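Side-chain contact in transcriptional regulator (Pyrococcus horikoshii, PDB 1UDD), which is an all-helical TenA homologue, a member of the TENA/THI-4/PQQC family: residues Phe39-Tyr42 / Val43-Phe47. Residues are numbered along the deposited sequence; the frame is centred on the assembly and turned at random.
Sequences FKFY and VLQDF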
loop_
_atom_site.group_PDB
_atom_site.type_symbol
_atom_site.label_atom_id
_atom_site.label_comp_id
_atom_site.label_asym_id
_atom_site.label_seq_id
_atom_site.Cartn_x
_atom_site.Cartn_y
_atom_site.Cartn_z
ATOM N N PHE A 39 33.365 -3.354 12.502
ATOM C CA PHE A 39 32.712 -2.087 12.187
ATOM C C PHE A 39 32.386 -2.056 10.702
ATOM O O PHE A 39 31.298 -1.631 10.305
ATOM C CB PHE A 39 33.623 -0.909 12.556
ATOM C CG PHE A 39 32.979 0.444 12.395
ATOM C CD1 PHE A 39 31.806 0.760 13.074
ATOM C CD2 PHE A 39 33.568 1.418 11.591
ATOM C CE1 PHE A 39 31.225 2.028 12.962
ATOM C CE2 PHE A 39 33.001 2.689 11.467
ATOM C CZ PHE A 39 31.819 2.995 12.161
ATOM N N LYS A 40 33.324 -2.516 9.876
ATOM C CA LYS A 40 33.091 -2.533 8.439
ATOM C C LYS A 40 31.911 -3.431 8.087
ATOM O O LYS A 40 31.119 -3.085 7.222
ATOM C CB LYS A 40 34.345 -2.985 7.686
ATOM C CG LYS A 40 35.489 -1.995 7.773
ATOM C CD LYS A 40 36.695 -2.501 7.004
ATOM C CE LYS A 40 37.926 -1.654 7.258
ATOM N NZ LYS A 40 39.085 -2.153 6.456
ATOM N N PHE A 41 31.790 -4.581 8.747
ATOM C CA PHE A 41 30.668 -5.477 8.463
ATOM C C PHE A 41 29.350 -4.766 8.786
ATOM O O PHE A 41 28.363 -4.887 8.052
ATOM C CB PHE A 41 30.757 -6.746 9.304
ATOM C CG PHE A 41 29.663 -7.721 9.021
ATOM C CD1 PHE A 41 29.760 -8.606 7.948
ATOM C CD2 PHE A 41 28.510 -7.731 9.797
ATOM C CE1 PHE A 41 28.717 -9.493 7.651
ATOM C CE2 PHE A 41 27.465 -8.605 9.510
ATOM C CZ PHE A 41 27.567 -9.491 8.433
ATOM N N TYR A 42 29.355 -4.041 9.902
ATOM C CA TYR A 42 28.199 -3.281 10.354
ATOM C C TYR A 42 27.880 -2.159 9.366
ATOM O O TYR A 42 26.750 -2.066 8.871
ATOM C CB TYR A 42 28.474 -2.705 11.756
ATOM C CG TYR A 42 27.551 -1.581 12.182
ATOM C CD1 TYR A 42 26.188 -1.807 12.418
ATOM C CD2 TYR A 42 28.037 -0.285 12.325
ATOM C CE1 TYR A 42 25.337 -0.758 12.783
ATOM C CE2 TYR A 42 27.201 0.765 12.684
ATOM C CZ TYR A 42 25.854 0.522 12.908
ATOM O OH TYR A 42 25.034 1.576 13.222
ATOM N N VAL A 43 28.867 -1.312 9.070
ATOM C CA VAL A 43 28.638 -0.215 8.136
ATOM C C VAL A 43 28.058 -0.762 6.836
ATOM O O VAL A 43 27.088 -0.221 6.298
ATOM C CB VAL A 43 29.940 0.576 7.837
ATOM C CG1 VAL A 43 29.697 1.581 6.706
ATOM C CG2 VAL A 43 30.398 1.322 9.088
ATOM N N LEU A 44 28.642 -1.848 6.343
ATOM C CA LEU A 44 28.171 -2.473 5.111
ATOM C C LEU A 44 26.680 -2.808 5.195
ATOM O O LEU A 44 25.920 -2.522 4.266
ATOM C CB LEU A 44 28.974 -3.745 4.823
ATOM C CG LEU A 44 30.027 -3.675 3.709
ATOM C CD1 LEU A 44 30.879 -2.432 3.866
ATOM C CD2 LEU A 44 30.896 -4.935 3.746
ATOM N N GLN A 45 26.268 -3.413 6.306
ATOM C CA GLN A 45 24.872 -3.777 6.502
ATOM C C GLN A 45 23.978 -2.532 6.610
ATOM O O GLN A 45 22.754 -2.640 6.508
ATOM C CB GLN A 45 24.720 -4.620 7.771
ATOM C CG GLN A 45 25.323 -6.016 7.714
ATOM C CD GLN A 45 24.581 -6.948 6.772
ATOM O OE1 GLN A 45 23.370 -7.151 6.898
ATOM N NE2 GLN A 45 25.311 -7.530 5.821
ATOM N N ASP A 46 24.583 -1.358 6.802
ATOM C CA ASP A 46 23.817 -0.123 6.921
ATOM C C ASP A 46 23.165 0.392 5.646
ATOM O O ASP A 46 22.229 1.192 5.720
ATOM C CB ASP A 46 24.665 1.004 7.509
ATOM C CG ASP A 46 24.915 0.828 8.988
ATOM O OD1 ASP A 46 24.039 0.275 9.686
ATOM O OD2 ASP A 46 25.990 1.249 9.458
ATOM N N PHE A 47 23.648 -0.030 4.477
ATOM C CA PHE A 47 23.027 0.447 3.245
ATOM C C PHE A 47 21.555 0.046 3.214
ATOM O O PHE A 47 20.666 0.877 3.023
ATOM C CB PHE A 47 23.706 -0.135 2.009
ATOM C CG PHE A 47 23.088 0.325 0.732
ATOM C CD1 PHE A 47 23.199 1.656 0.337
ATOM C CD2 PHE A 47 22.364 -0.559 -0.067
ATOM C CE1 PHE A 47 22.594 2.103 -0.846
ATOM C CE2 PHE A 47 21.755 -0.122 -1.252
ATOM C CZ PHE A 47 21.873 1.213 -1.640
HETATM O O HOH W 1 28.042 -6.936 5.929
#
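D46, one helical turn after Y42, stands its carboxylate over one face of the Y42 ring. OD2 is 3.4 Å above the ring plane, offset toward the rim, and lies 3.5 Å from both CE2 and CZ of Y42. The carboxylate plane is nearly perpendicular to the ring (86°), so it meets the aromatic face with its oxygens rather than lying flat on it. The tyrosine hydroxyl reaches beyond this pair and hydrogen-bonds to the hydroxyl of Y140, while W208 and F25 also meet the ring. F39 and V43 form the neighbouring i/i+4 pair. With V43 CG2 beside its own backbone N and CG1 anti to it (chi1 172°), CG2 turns back toward F39 and sits over the centre of its ring, a CH-pi contact 3.8 Å from the centroid.

All these residues belong to helix 36-63 in the all-helical fold of the TENA/THI-4/PQQC family, where this stretch packs against helices 82-93 and 190-213 and the rings of Y159 and W162 meet F39 edge-to-face. V43 N donates to F39 O at 2.7 Å in an almost straight bond, and L44 N to K40 O likewise closes a turn. The next bonds lengthen, and the one from D46 N to Y42 O is weak.

F41 and Q45 run side by side, and Q45 CG comes within 3.8 Å of F41 CE2. A bend of the glutamine chain at chi2 leaves its amide nearly parallel to the F41 ring, the planes only 13° apart. A water bridges Q45 NE2 to F41 O, accepting from the amide and donating to the carbonyl, above one face of the F41 ring. The same amide also bonds to the backbone of E105 and T107, through NE2 to E105 O and OE1 to T107 N.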